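PDB 1OMO: alanine dehydrogenase from Archaeoglobus fulgidus, which catalyses, as a homodimer, the reversible NAD+-dependent oxidative deamination of L-alanine to pyruvate and ammonium. Local coordinates for residues A[97-102]-A[302-307]; A[36-41]-A[238-243]; A[52-57]-A[295-300]; A[115-120]-A[142-147]. All blocks are in the same frame, centred on the assembly; numbering follows the deposited sequence.

Contacts 1 and 3 are buried and both place helix 294-311 on the mixed sheet of the dimer-forming domain; their centres lie 11 Å apart and a single residue separates their helical segments. Contact 1 is apolar across its interface, whereas contact 3 includes a carboxylate paired with K65 and R108. Contact 2 lies nearer the surface and joins loop 36-41 to the NAD domain; its lysine and glutamine ends both turn to T291 and G292. It touches contact 3 through Q37 N and H57 O, 2.8 Å apart. Contact 4, partly buried, packs two helices, with its charged network inside one segment; its nearest atoms are about 7 Å from contacts 2 and 3.

Contact 1: A[97-102]-A[302-307]; sequences AVMDAT and KVVYEN
A97 and M99 on strand 97-100 face V304 and Y305 on helix 302-307, the two segment axes passing 10.3 Å apart at 112°, with A97 CA and Y305 CA 7.4 Å from each other. The side-chain contact has two parts. M99 and V304 reach toward each other tip to tip, M99 SD lying 3.7 Å from V304 CG1. The first torsion of M99 places CG between the backbone N and the carbonyl carbon (chi1 47°), and the later bend about the CG-SD bond turns M99 CE toward Y305, 4.3 Å from Y305 CB. Beside this pair, A97 CB comes obliquely to the Y305 ring, 3.8 Å from CD2. L6 also touches M99 and V304, while L4 and L87 pack on Y305, so the helix covers several strands of the mixed sheet. V98 packs instead on F319 of the second subunit.

Where the strand ends, D100 forms an Asx turn: its OD1 accepts T102 N at 2.8 Å from above the carboxylate plane, and T102 OG1, also at 2.8 Å, on the syn lone pair. That polar turn takes no part in the contact with helix 302-307. With no hydrogen bond crossing between the segments, the association rests on a methionine thioether, methyl groups and part of an aromatic ring, consistent with hydrophobic burial joining helix to sheet.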
loop_
_atom_site.group_PDB
_atom_site.type_symbol
_atom_site.label_atom_id
_atom_site.label_comp_id
_atom_site.label_asym_id
_atom_site.label_seq_id
_atom_site.Cartn_x
_atom_site.Cartn_y
_atom_site.Cartn_z
ATOM N N ALA A 97 -5.136 14.798 -0.751
ATOM C CA ALA A 97 -5.921 14.579 -1.965
ATOM C C ALA A 97 -6.037 13.099 -2.340
ATOM O O ALA A 97 -5.197 12.266 -1.952
ATOM C CB ALA A 97 -5.273 15.359 -3.142
ATOM N N VAL A 98 -7.098 12.787 -3.069
ATOM C CA VAL A 98 -7.346 11.456 -3.595
ATOM C C VAL A 98 -7.590 11.806 -5.045
ATOM O O VAL A 98 -8.566 12.501 -5.359
ATOM C CB VAL A 98 -8.622 10.805 -3.012
ATOM C CG1 VAL A 98 -8.930 9.528 -3.783
ATOM C CG2 VAL A 98 -8.429 10.466 -1.527
ATOM N N MET A 99 -6.684 11.365 -5.923
ATOM C CA MET A 99 -6.759 11.662 -7.365
ATOM C C MET A 99 -6.681 10.452 -8.280
ATOM O O MET A 99 -6.177 9.387 -7.920
ATOM C CB MET A 99 -5.573 12.479 -7.869
ATOM C CG MET A 99 -4.180 12.136 -7.518
ATOM S SD MET A 99 -3.223 13.593 -8.102
ATOM C CE MET A 99 -3.426 14.552 -6.626
ATOM N N ASP A 100 -7.107 10.670 -9.511
ATOM C CA ASP A 100 -6.983 9.649 -10.520
ATOM C C ASP A 100 -5.492 9.627 -10.839
ATOM O O ASP A 100 -4.860 10.681 -11.001
ATOM C CB ASP A 100 -7.700 10.025 -11.817
ATOM C CG ASP A 100 -7.225 9.163 -12.994
ATOM O OD1 ASP A 100 -7.315 7.944 -12.870
ATOM O OD2 ASP A 100 -6.752 9.672 -14.024
ATOM N N ALA A 101 -4.919 8.446 -10.911
ATOM C CA ALA A 101 -3.519 8.334 -11.286
ATOM C C ALA A 101 -3.474 7.475 -12.570
ATOM O O ALA A 101 -2.403 6.994 -12.964
ATOM C CB ALA A 101 -2.700 7.682 -10.163
ATOM N N THR A 102 -4.625 7.298 -13.229
ATOM C CA THR A 102 -4.646 6.450 -14.427
ATOM C C THR A 102 -3.897 7.168 -15.523
ATOM O O THR A 102 -2.966 6.645 -16.108
ATOM C CB THR A 102 -6.084 6.112 -14.906
ATOM O OG1 THR A 102 -6.782 5.393 -13.880
ATOM C CG2 THR A 102 -6.036 5.213 -16.179
ATOM N N LYS A 302 2.363 15.558 -6.908
ATOM C CA LYS A 302 2.638 16.826 -6.237
ATOM C C LYS A 302 2.362 18.002 -7.185
ATOM O O LYS A 302 1.831 19.044 -6.778
ATOM C CB LYS A 302 4.091 16.904 -5.769
ATOM C CG LYS A 302 4.576 18.373 -5.759
ATOM C CD LYS A 302 5.884 18.588 -5.034
ATOM C CE LYS A 302 6.196 20.089 -4.899
ATOM N NZ LYS A 302 7.292 20.309 -3.930
ATOM N N VAL A 303 2.736 17.846 -8.449
ATOM C CA VAL A 303 2.516 18.911 -9.415
ATOM C C VAL A 303 1.040 19.118 -9.707
ATOM O O VAL A 303 0.590 20.251 -9.846
ATOM C CB VAL A 303 3.255 18.616 -10.712
ATOM C CG1 VAL A 303 2.757 19.544 -11.819
ATOM C CG2 VAL A 303 4.752 18.801 -10.492
ATOM N N VAL A 304 0.297 18.020 -9.827
ATOM C CA VAL A 304 -1.139 18.071 -10.079
ATOM C C VAL A 304 -1.849 18.723 -8.894
ATOM O O VAL A 304 -2.795 19.518 -9.067
ATOM C CB VAL A 304 -1.734 16.650 -10.235
ATOM C CG1 VAL A 304 -3.264 16.693 -10.124
ATOM C CG2 VAL A 304 -1.313 16.053 -11.567
ATOM N N TYR A 305 -1.415 18.370 -7.682
ATOM C CA TYR A 305 -2.068 18.923 -6.492
ATOM C C TYR A 305 -1.875 20.450 -6.379
ATOM O O TYR A 305 -2.835 21.175 -6.186
ATOM C CB TYR A 305 -1.585 18.208 -5.208
ATOM C CG TYR A 305 -2.161 18.786 -3.921
ATOM C CD1 TYR A 305 -1.346 19.462 -3.020
ATOM C CD2 TYR A 305 -3.530 18.707 -3.635
ATOM C CE1 TYR A 305 -1.868 20.061 -1.857
ATOM C CE2 TYR A 305 -4.062 19.298 -2.481
ATOM C CZ TYR A 305 -3.219 19.978 -1.596
ATOM O OH TYR A 305 -3.716 20.566 -0.469
ATOM N N GLU A 306 -0.651 20.932 -6.529
ATOM C CA GLU A 306 -0.383 22.362 -6.435
ATOM C C GLU A 306 -1.022 23.106 -7.593
ATOM O O GLU A 306 -1.509 24.216 -7.416
ATOM C CB GLU A 306 1.134 22.608 -6.359
ATOM C CG GLU A 306 1.711 22.036 -5.062
ATOM C CD GLU A 306 3.210 22.111 -4.950
ATOM O OE1 GLU A 306 3.742 21.734 -3.891
ATOM O OE2 GLU A 306 3.871 22.538 -5.913
ATOM N N ASN A 307 -1.055 22.513 -8.780
ATOM C CA ASN A 307 -1.696 23.215 -9.871
ATOM C C ASN A 307 -3.193 23.232 -9.646
ATOM O O ASN A 307 -3.886 24.103 -10.151
ATOM C CB ASN A 307 -1.397 22.558 -11.204
ATOM C CG ASN A 307 -0.036 22.921 -11.732
ATOM O OD1 ASN A 307 0.542 23.921 -11.327
ATOM N ND2 ASN A 307 0.479 22.122 -12.649
#

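Contact 2: A[36-41]-A[238-243]; sequences AQMPPK and VDDLEQ
M38 and K41, in the loop leading to strand 42-45, meet D240 and Q243 at the capped N-terminus of helix 241-247, which follows a strand of the Rossmann-fold NAD domain. The contact therefore bridges the two domains.

The capping interaction is internal to the helix start. D240 is the N-cap: its OD2 uses the anti lone pair to accept Q243 N at 2.8 Å, with an angle of 158° at the hydrogen.

Van der Waals contacts cross the interface. M38 CE approaches the other carboxylate oxygen, D240 OD1, to 3.6 Å, the two side chains coming from opposite directions; Y31 and L293 touch both residues. The extended chains of K41 and Q243 cross at about a right angle. K41 CE comes to 3.2 Å from Q243 NE2, a tight approach without a hydrogen bond, and K41 CG lies 3.6 Å from Q243 OE1.

Hydrogen bonds at the two polar ends converge on T291 and G292, between strand 285-289 and helix 294-311. K41 NZ donates to T291 O and weakly to G292 O; Q243 NE2 reaches T291 OG1 and G292 O. D239 OD1 accepts the amides of the same two residues. Bound NAD lies about 6 Å from the K41 side chain at the nearest atoms. An alanine in place of K41 would probably leave T291 O without its ammonium partner and the Q243 amide without the aliphatic chain packed across it. K41 NZ and Q243 NE2, both donors, remain 3.6 Å apart, with no hydrogen bond between them.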
loop_
_atom_site.group_PDB
_atom_site.type_symbol
_atom_site.label_atom_id
_atom_site.label_comp_id
_atom_site.label_asym_id
_atom_site.label_seq_id
_atom_site.Cartn_x
_atom_site.Cartn_y
_atom_site.Cartn_z
ATOM N N ALA A 36 15.011 10.402 -1.144
ATOM C CA ALA A 36 13.651 9.930 -1.401
ATOM C C ALA A 36 13.537 8.567 -0.750
ATOM O O ALA A 36 14.510 7.834 -0.622
ATOM C CB ALA A 36 13.366 9.815 -2.894
ATOM N N GLN A 37 12.340 8.230 -0.330
ATOM C CA GLN A 37 12.137 6.958 0.314
ATOM C C GLN A 37 11.150 6.163 -0.582
ATOM O O GLN A 37 10.180 6.721 -1.112
ATOM C CB GLN A 37 11.614 7.294 1.714
ATOM C CG GLN A 37 11.308 6.177 2.691
ATOM C CD GLN A 37 10.796 6.747 4.037
ATOM O OE1 GLN A 37 10.120 7.799 4.078
ATOM N NE2 GLN A 37 11.105 6.050 5.132
ATOM N N MET A 38 11.419 4.878 -0.804
ATOM C CA MET A 38 10.519 4.094 -1.632
ATOM C C MET A 38 10.575 2.596 -1.385
ATOM O O MET A 38 11.553 1.938 -1.732
ATOM C CB MET A 38 10.767 4.365 -3.137
ATOM C CG MET A 38 9.865 3.581 -4.084
ATOM S SD MET A 38 10.202 3.816 -5.832
ATOM C CE MET A 38 11.757 3.011 -5.932
ATOM N N PRO A 39 9.524 2.040 -0.762
ATOM C CA PRO A 39 9.496 0.604 -0.506
ATOM C C PRO A 39 9.155 -0.132 -1.790
ATOM O O PRO A 39 8.677 0.460 -2.754
ATOM C CB PRO A 39 8.374 0.457 0.515
ATOM C CG PRO A 39 8.442 1.749 1.284
ATOM C CD PRO A 39 8.600 2.743 0.148
ATOM N N PRO A 40 9.434 -1.438 -1.829
ATOM C CA PRO A 40 9.140 -2.281 -2.992
ATOM C C PRO A 40 7.607 -2.240 -3.220
ATOM O O PRO A 40 6.846 -1.969 -2.277
ATOM C CB PRO A 40 9.580 -3.671 -2.520
ATOM C CG PRO A 40 10.697 -3.359 -1.553
ATOM C CD PRO A 40 10.161 -2.189 -0.789
ATOM N N LYS A 41 7.150 -2.507 -4.440
ATOM C CA LYS A 41 5.721 -2.525 -4.713
ATOM C C LYS A 41 5.131 -3.750 -4.012
ATOM O O LYS A 41 5.817 -4.753 -3.831
ATOM C CB LYS A 41 5.448 -2.659 -6.215
ATOM C CG LYS A 41 6.110 -1.647 -7.112
ATOM C CD LYS A 41 5.794 -1.961 -8.581
ATOM C CE LYS A 41 6.415 -0.902 -9.481
ATOM N NZ LYS A 41 6.064 -1.098 -10.904
ATOM N N VAL A 238 18.753 0.365 -15.687
ATOM C CA VAL A 238 17.424 0.135 -15.181
ATOM C C VAL A 238 16.831 1.299 -14.383
ATOM O O VAL A 238 17.463 2.297 -14.067
ATOM C CB VAL A 238 17.323 -1.152 -14.303
ATOM C CG1 VAL A 238 17.993 -2.330 -14.989
ATOM C CG2 VAL A 238 17.927 -0.901 -12.939
ATOM N N ASP A 239 15.560 1.097 -14.091
ATOM C CA ASP A 239 14.675 1.945 -13.337
ATOM C C ASP A 239 15.030 1.833 -11.862
ATOM O O ASP A 239 15.339 2.788 -11.158
ATOM C CB ASP A 239 13.275 1.358 -13.460
ATOM C CG ASP A 239 12.329 2.364 -13.807
ATOM O OD1 ASP A 239 11.149 2.052 -13.963
ATOM O OD2 ASP A 239 12.807 3.511 -13.937
ATOM N N ASP A 240 14.897 0.605 -11.409
ATOM C CA ASP A 240 15.111 0.240 -10.049
ATOM C C ASP A 240 15.644 -1.137 -10.217
ATOM O O ASP A 240 15.028 -1.969 -10.876
ATOM C CB ASP A 240 13.769 0.195 -9.344
ATOM C CG ASP A 240 13.879 -0.348 -7.960
ATOM O OD1 ASP A 240 14.056 0.460 -7.033
ATOM O OD2 ASP A 240 13.823 -1.588 -7.790
ATOM N N LEU A 241 16.801 -1.395 -9.656
ATOM C CA LEU A 241 17.378 -2.703 -9.822
ATOM C C LEU A 241 16.438 -3.851 -9.435
ATOM O O LEU A 241 16.205 -4.764 -10.242
ATOM C CB LEU A 241 18.688 -2.805 -9.040
ATOM C CG LEU A 241 19.345 -4.177 -9.171
ATOM C CD1 LEU A 241 19.536 -4.546 -10.643
ATOM C CD2 LEU A 241 20.684 -4.162 -8.418
ATOM N N GLU A 242 15.878 -3.817 -8.229
ATOM C CA GLU A 242 15.022 -4.923 -7.812
ATOM C C GLU A 242 13.722 -5.103 -8.603
ATOM O O GLU A 242 13.296 -6.232 -8.849
ATOM C CB GLU A 242 14.745 -4.841 -6.316
ATOM C CG GLU A 242 14.835 -6.227 -5.638
ATOM C CD GLU A 242 16.218 -6.912 -5.739
ATOM O OE1 GLU A 242 16.267 -8.150 -5.563
ATOM O OE2 GLU A 242 17.247 -6.234 -5.985
ATOM N N GLN A 243 13.098 -4.008 -9.026
ATOM C CA GLN A 243 11.877 -4.137 -9.816
ATOM C C GLN A 243 12.189 -4.659 -11.229
ATOM O O GLN A 243 11.352 -5.332 -11.847
ATOM C CB GLN A 243 11.147 -2.801 -9.923
ATOM C CG GLN A 243 10.793 -2.182 -8.580
ATOM C CD GLN A 243 9.870 -0.991 -8.721
ATOM O OE1 GLN A 243 9.458 -0.437 -7.733
ATOM N NE2 GLN A 243 9.533 -0.602 -9.961
#

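Contact 3: A[52-57]-A[295-300]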
loop_
_atom_site.group_PDB
_atom_site.type_symbol
_atom_site.label_atom_id
_atom_site.label_comp_id
_atom_site.label_asym_id
_atom_site.label_seq_id
_atom_site.Cartn_x
_atom_site.Cartn_y
_atom_site.Cartn_z
ATOM N N ARG A 52 -1.680 -3.435 -7.037
ATOM C CA ARG A 52 -0.348 -3.118 -6.537
ATOM C C ARG A 52 -0.376 -1.833 -5.751
ATOM O O ARG A 52 -1.034 -0.888 -6.160
ATOM C CB ARG A 52 0.621 -2.921 -7.696
ATOM C CG ARG A 52 0.695 -4.110 -8.577
ATOM C CD ARG A 52 1.469 -3.831 -9.852
ATOM N NE ARG A 52 1.176 -4.873 -10.826
ATOM C CZ ARG A 52 1.661 -4.917 -12.056
ATOM N NH1 ARG A 52 1.318 -5.918 -12.859
ATOM N NH2 ARG A 52 2.485 -3.970 -12.479
ATOM N N ALA A 53 0.359 -1.805 -4.642
ATOM C CA ALA A 53 0.474 -0.630 -3.782
ATOM C C ALA A 53 1.863 -0.066 -4.046
ATOM O O ALA A 53 2.871 -0.789 -3.956
ATOM C CB ALA A 53 0.355 -1.035 -2.348
ATOM N N MET A 54 1.933 1.226 -4.338
ATOM C CA MET A 54 3.222 1.843 -4.630
ATOM C C MET A 54 3.397 3.119 -3.797
ATOM O O MET A 54 3.046 4.192 -4.247
ATOM C CB MET A 54 3.297 2.173 -6.134
ATOM C CG MET A 54 3.054 0.967 -7.051
ATOM S SD MET A 54 3.073 1.301 -8.830
ATOM C CE MET A 54 4.595 2.267 -8.984
ATOM N N PRO A 55 3.927 3.012 -2.569
ATOM C CA PRO A 55 4.115 4.203 -1.718
ATOM C C PRO A 55 5.467 4.860 -1.899
ATOM O O PRO A 55 6.426 4.195 -2.235
ATOM C CB PRO A 55 3.953 3.646 -0.303
ATOM C CG PRO A 55 4.602 2.309 -0.436
ATOM C CD PRO A 55 4.134 1.776 -1.786
ATOM N N ALA A 56 5.541 6.163 -1.673
ATOM C CA ALA A 56 6.802 6.891 -1.801
ATOM C C ALA A 56 6.793 8.241 -1.094
ATOM O O ALA A 56 5.756 8.855 -0.919
ATOM C CB ALA A 56 7.154 7.092 -3.272
ATOM N N HIS A 57 7.969 8.709 -0.725
ATOM C CA HIS A 57 8.123 9.980 -0.061
ATOM C C HIS A 57 9.303 10.749 -0.671
ATOM O O HIS A 57 10.433 10.204 -0.755
ATOM C CB HIS A 57 8.398 9.729 1.421
ATOM C CG HIS A 57 8.743 10.959 2.201
ATOM N ND1 HIS A 57 9.537 10.922 3.327
ATOM C CD2 HIS A 57 8.396 12.256 2.034
ATOM C CE1 HIS A 57 9.668 12.142 3.814
ATOM N NE2 HIS A 57 8.987 12.971 3.047
ATOM N N ILE A 295 8.192 6.738 -6.760
ATOM C CA ILE A 295 8.667 8.119 -6.675
ATOM C C ILE A 295 8.196 8.952 -7.870
ATOM O O ILE A 295 7.983 10.148 -7.721
ATOM C CB ILE A 295 10.214 8.225 -6.498
ATOM C CG1 ILE A 295 10.951 7.517 -7.644
ATOM C CG2 ILE A 295 10.612 7.641 -5.167
ATOM C CD1 ILE A 295 12.434 7.835 -7.738
ATOM N N GLN A 296 7.969 8.322 -9.021
ATOM C CA GLN A 296 7.475 9.053 -10.205
ATOM C C GLN A 296 5.997 9.447 -10.017
ATOM O O GLN A 296 5.580 10.554 -10.392
ATOM C CB GLN A 296 7.634 8.223 -11.516
ATOM C CG GLN A 296 9.092 7.835 -11.842
ATOM C CD GLN A 296 9.273 6.781 -12.984
ATOM O OE1 GLN A 296 8.678 5.713 -12.967
ATOM N NE2 GLN A 296 10.134 7.093 -13.942
ATOM N N ASP A 297 5.209 8.556 -9.426
ATOM C CA ASP A 297 3.788 8.842 -9.209
ATOM C C ASP A 297 3.619 9.954 -8.144
ATOM O O ASP A 297 2.812 10.847 -8.307
ATOM C CB ASP A 297 3.059 7.556 -8.794
ATOM C CG ASP A 297 3.147 6.483 -9.845
ATOM O OD1 ASP A 297 2.852 6.805 -11.005
ATOM O OD2 ASP A 297 3.504 5.315 -9.527
ATOM N N VAL A 298 4.392 9.914 -7.061
ATOM C CA VAL A 298 4.268 10.982 -6.055
ATOM C C VAL A 298 4.755 12.342 -6.589
ATOM O O VAL A 298 4.045 13.365 -6.456
ATOM C CB VAL A 298 5.016 10.635 -4.751
ATOM C CG1 VAL A 298 4.886 11.801 -3.755
ATOM C CG2 VAL A 298 4.404 9.367 -4.130
ATOM N N ALA A 299 5.934 12.354 -7.217
ATOM C CA ALA A 299 6.497 13.584 -7.797
ATOM C C ALA A 299 5.448 14.224 -8.696
ATOM O O ALA A 299 5.089 15.398 -8.561
ATOM C CB ALA A 299 7.751 13.264 -8.619
ATOM N N VAL A 300 4.933 13.428 -9.610
ATOM C CA VAL A 300 3.943 13.924 -10.513
ATOM C C VAL A 300 2.626 14.305 -9.819
ATOM O O VAL A 300 1.973 15.253 -10.230
ATOM C CB VAL A 300 3.699 12.900 -11.629
ATOM C CG1 VAL A 300 2.249 12.904 -12.013
ATOM C CG2 VAL A 300 4.569 13.245 -12.849
#
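D297 has its carboxylate gripped at both oxygens: OD2 forms a salt bridge with K65 NZ, the inferred proton donor or acceptor, and OD1 one with the NAD-binding R108 through NE. Against the same OD2 lies the methyl end of M54, with M54 CE 3.3 Å away and M54 SD farther off at 4.1 Å. The M54 chain starts with CG anti to the carbonyl carbon (chi1 -56°) and bends at the thioether, which brings CE over to the acid. M54 also touches K65 and R108, so it packs beside both partners of the carboxylate.

The remaining contact is apolar and close to the backbone. A56 CB sits 3.7 Å from I295 N and equally far from V298 CG2, while I295 CG2 lies at 4.0 Å. V298 CG2 also approaches A56 O to 3.5 Å. Alanine's small side chain fits this close passage, where A56 CA and I295 CA are 5.4 Å apart.

The axes of segments 52-57 and 295-300 come within 7.3 Å of each other and are inclined by 61°. Helix 17-32 packs on I295 through Y31 and on Q296 and A299, while helix 102-120 brings R108 to D297 and touches M54 and Q296. Strand 61-69 pairs with the strand, and W66 of the second subunit packs on P55.

Contact 4: A[115-120]-A[142-147]; sequences IAAKYL and EALRRV
A117 and L144 join helix 102-120 to helix 135-147, the helix that follows strand 127-131 in the Rossmann-fold NAD domain and carries the NAD-binding T135 and Q136 at its start. The contact lies in the C-terminal part of helix 102-120 and the later turns of helix 135-147, the L144 side chain about 14 Å from the dinucleotide.

The tighter approach is between methyl groups: A117 CB and L144 CD2 are 3.4 Å apart, short for two methyl carbons, so the exact value should not be pressed. L144 leaves its helix with CG anti to the carbonyl carbon (chi1 -70°), and its CD2 branch reaches across to the alanine. F148 and H212 also touch A117, which is buried. Nearer the rim, K118 and V147 cross at about a right angle. V147 CG1 stands 4.1 Å from K118 CB and equally far from K118 CD, so the aliphatic part of the lysine does the packing while its NZ leads away to a long, weak pairing with E25. M21 of helix 17-32 touches V147 as well.

Charges gather away from the interface, around E142. E142 OE2 receives three donors: R146 NH2 at 2.8 Å on the anti lone pair, R145 NH2 at 3.0 Å on the syn lone pair, and R145 NE at 2.9 Å from above the carboxylate plane. R145 thus grips one oxygen side-on with two nitrogens, and R146 NH2 also donates to E142 O. This network lies within segment 142-147 and does not tie the segments together; between them, the chemistry implies hydrophobic packing without directional bonds.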
loop_
_atom_site.group_PDB
_atom_site.type_symbol
_atom_site.label_atom_id
_atom_site.label_comp_id
_atom_site.label_asym_id
_atom_site.label_seq_id
_atom_site.Cartn_x
_atom_site.Cartn_y
_atom_site.Cartn_z
ATOM N N ILE A 115 13.279 11.183 -20.677
ATOM C CA ILE A 115 14.442 11.548 -19.866
ATOM C C ILE A 115 15.546 10.498 -20.069
ATOM O O ILE A 115 16.726 10.846 -20.244
ATOM C CB ILE A 115 14.055 11.665 -18.359
ATOM C CG1 ILE A 115 13.198 12.915 -18.149
ATOM C CG2 ILE A 115 15.278 11.787 -17.473
ATOM C CD1 ILE A 115 13.900 14.190 -18.490
ATOM N N ALA A 116 15.187 9.214 -20.094
ATOM C CA ALA A 116 16.235 8.216 -20.301
ATOM C C ALA A 116 16.925 8.379 -21.688
ATOM O O ALA A 116 18.156 8.297 -21.792
ATOM C CB ALA A 116 15.678 6.795 -20.137
ATOM N N ALA A 117 16.157 8.622 -22.740
ATOM C CA ALA A 117 16.769 8.782 -24.051
ATOM C C ALA A 117 17.646 10.051 -24.042
ATOM O O ALA A 117 18.742 10.042 -24.586
ATOM C CB ALA A 117 15.690 8.839 -25.139
ATOM N N LYS A 118 17.188 11.113 -23.376
ATOM C CA LYS A 118 17.978 12.336 -23.300
ATOM C C LYS A 118 19.387 12.073 -22.760
ATOM O O LYS A 118 20.364 12.652 -23.238
ATOM C CB LYS A 118 17.319 13.377 -22.396
ATOM C CG LYS A 118 18.282 14.558 -22.116
ATOM C CD LYS A 118 17.628 15.808 -21.497
ATOM C CE LYS A 118 17.625 15.738 -19.976
ATOM N NZ LYS A 118 17.075 16.987 -19.349
ATOM N N TYR A 119 19.489 11.186 -21.768
ATOM C CA TYR A 119 20.770 10.876 -21.143
ATOM C C TYR A 119 21.532 9.740 -21.781
ATOM O O TYR A 119 22.749 9.669 -21.673
ATOM C CB TYR A 119 20.557 10.515 -19.667
ATOM C CG TYR A 119 20.345 11.714 -18.771
ATOM C CD1 TYR A 119 21.429 12.382 -18.215
ATOM C CD2 TYR A 119 19.070 12.200 -18.515
ATOM C CE1 TYR A 119 21.255 13.512 -17.415
ATOM C CE2 TYR A 119 18.877 13.333 -17.729
ATOM C CZ TYR A 119 19.982 13.987 -17.178
ATOM O OH TYR A 119 19.829 15.119 -16.402
ATOM N N LEU A 120 20.827 8.846 -22.450
ATOM C CA LEU A 120 21.475 7.676 -22.990
ATOM C C LEU A 120 21.633 7.541 -24.501
ATOM O O LEU A 120 22.552 6.877 -24.952
ATOM C CB LEU A 120 20.746 6.451 -22.443
ATOM C CG LEU A 120 21.172 5.739 -21.170
ATOM C CD1 LEU A 120 22.163 6.512 -20.372
ATOM C CD2 LEU A 120 19.902 5.429 -20.385
ATOM N N GLU A 142 5.582 11.677 -27.475
ATOM C CA GLU A 142 5.453 13.043 -27.010
ATOM C C GLU A 142 6.597 13.477 -26.086
ATOM O O GLU A 142 7.038 14.608 -26.156
ATOM C CB GLU A 142 4.109 13.259 -26.302
ATOM C CG GLU A 142 2.907 13.182 -27.205
ATOM C CD GLU A 142 2.795 14.348 -28.192
ATOM O OE1 GLU A 142 1.968 14.253 -29.132
ATOM O OE2 GLU A 142 3.513 15.359 -28.027
ATOM N N ALA A 143 7.049 12.600 -25.201
ATOM C CA ALA A 143 8.149 12.959 -24.331
ATOM C C ALA A 143 9.426 13.139 -25.170
ATOM O O ALA A 143 10.181 14.116 -24.985
ATOM C CB ALA A 143 8.366 11.894 -23.304
ATOM N N LEU A 144 9.663 12.192 -26.078
ATOM C CA LEU A 144 10.842 12.213 -26.921
ATOM C C LEU A 144 10.945 13.445 -27.818
ATOM O O LEU A 144 12.054 13.960 -28.064
ATOM C CB LEU A 144 10.908 10.930 -27.778
ATOM C CG LEU A 144 11.202 9.597 -27.067
ATOM C CD1 LEU A 144 10.921 8.424 -28.001
ATOM C CD2 LEU A 144 12.679 9.574 -26.620
ATOM N N ARG A 145 9.826 13.941 -28.324
ATOM C CA ARG A 145 9.980 15.102 -29.147
ATOM C C ARG A 145 10.249 16.340 -28.308
ATOM O O ARG A 145 10.500 17.399 -28.837
ATOM C CB ARG A 145 8.808 15.289 -30.110
ATOM C CG ARG A 145 7.480 15.497 -29.522
ATOM C CD ARG A 145 6.521 15.674 -30.671
ATOM N NE ARG A 145 5.221 16.105 -30.205
ATOM C CZ ARG A 145 4.412 16.887 -30.907
ATOM N NH1 ARG A 145 4.784 17.324 -32.098
ATOM N NH2 ARG A 145 3.212 17.195 -30.430
ATOM N N ARG A 146 10.226 16.218 -26.991
ATOM C CA ARG A 146 10.565 17.383 -26.180
ATOM C C ARG A 146 12.085 17.401 -26.153
ATOM O O ARG A 146 12.688 18.405 -25.866
ATOM C CB ARG A 146 10.047 17.247 -24.742
ATOM C CG ARG A 146 8.785 18.033 -24.443
ATOM C CD ARG A 146 7.645 17.596 -25.316
ATOM N NE ARG A 146 6.389 18.191 -24.889
ATOM C CZ ARG A 146 5.194 17.820 -25.344
ATOM N NH1 ARG A 146 4.094 18.429 -24.897
ATOM N NH2 ARG A 146 5.104 16.838 -26.241
ATOM N N VAL A 147 12.712 16.277 -26.459
ATOM C CA VAL A 147 14.162 16.253 -26.386
ATOM C C VAL A 147 14.909 16.037 -27.693
ATOM O O VAL A 147 16.128 16.223 -27.753
ATOM C CB VAL A 147 14.649 15.202 -25.318
ATOM C CG1 VAL A 147 14.307 15.708 -23.895
ATOM C CG2 VAL A 147 13.976 13.858 -25.533
#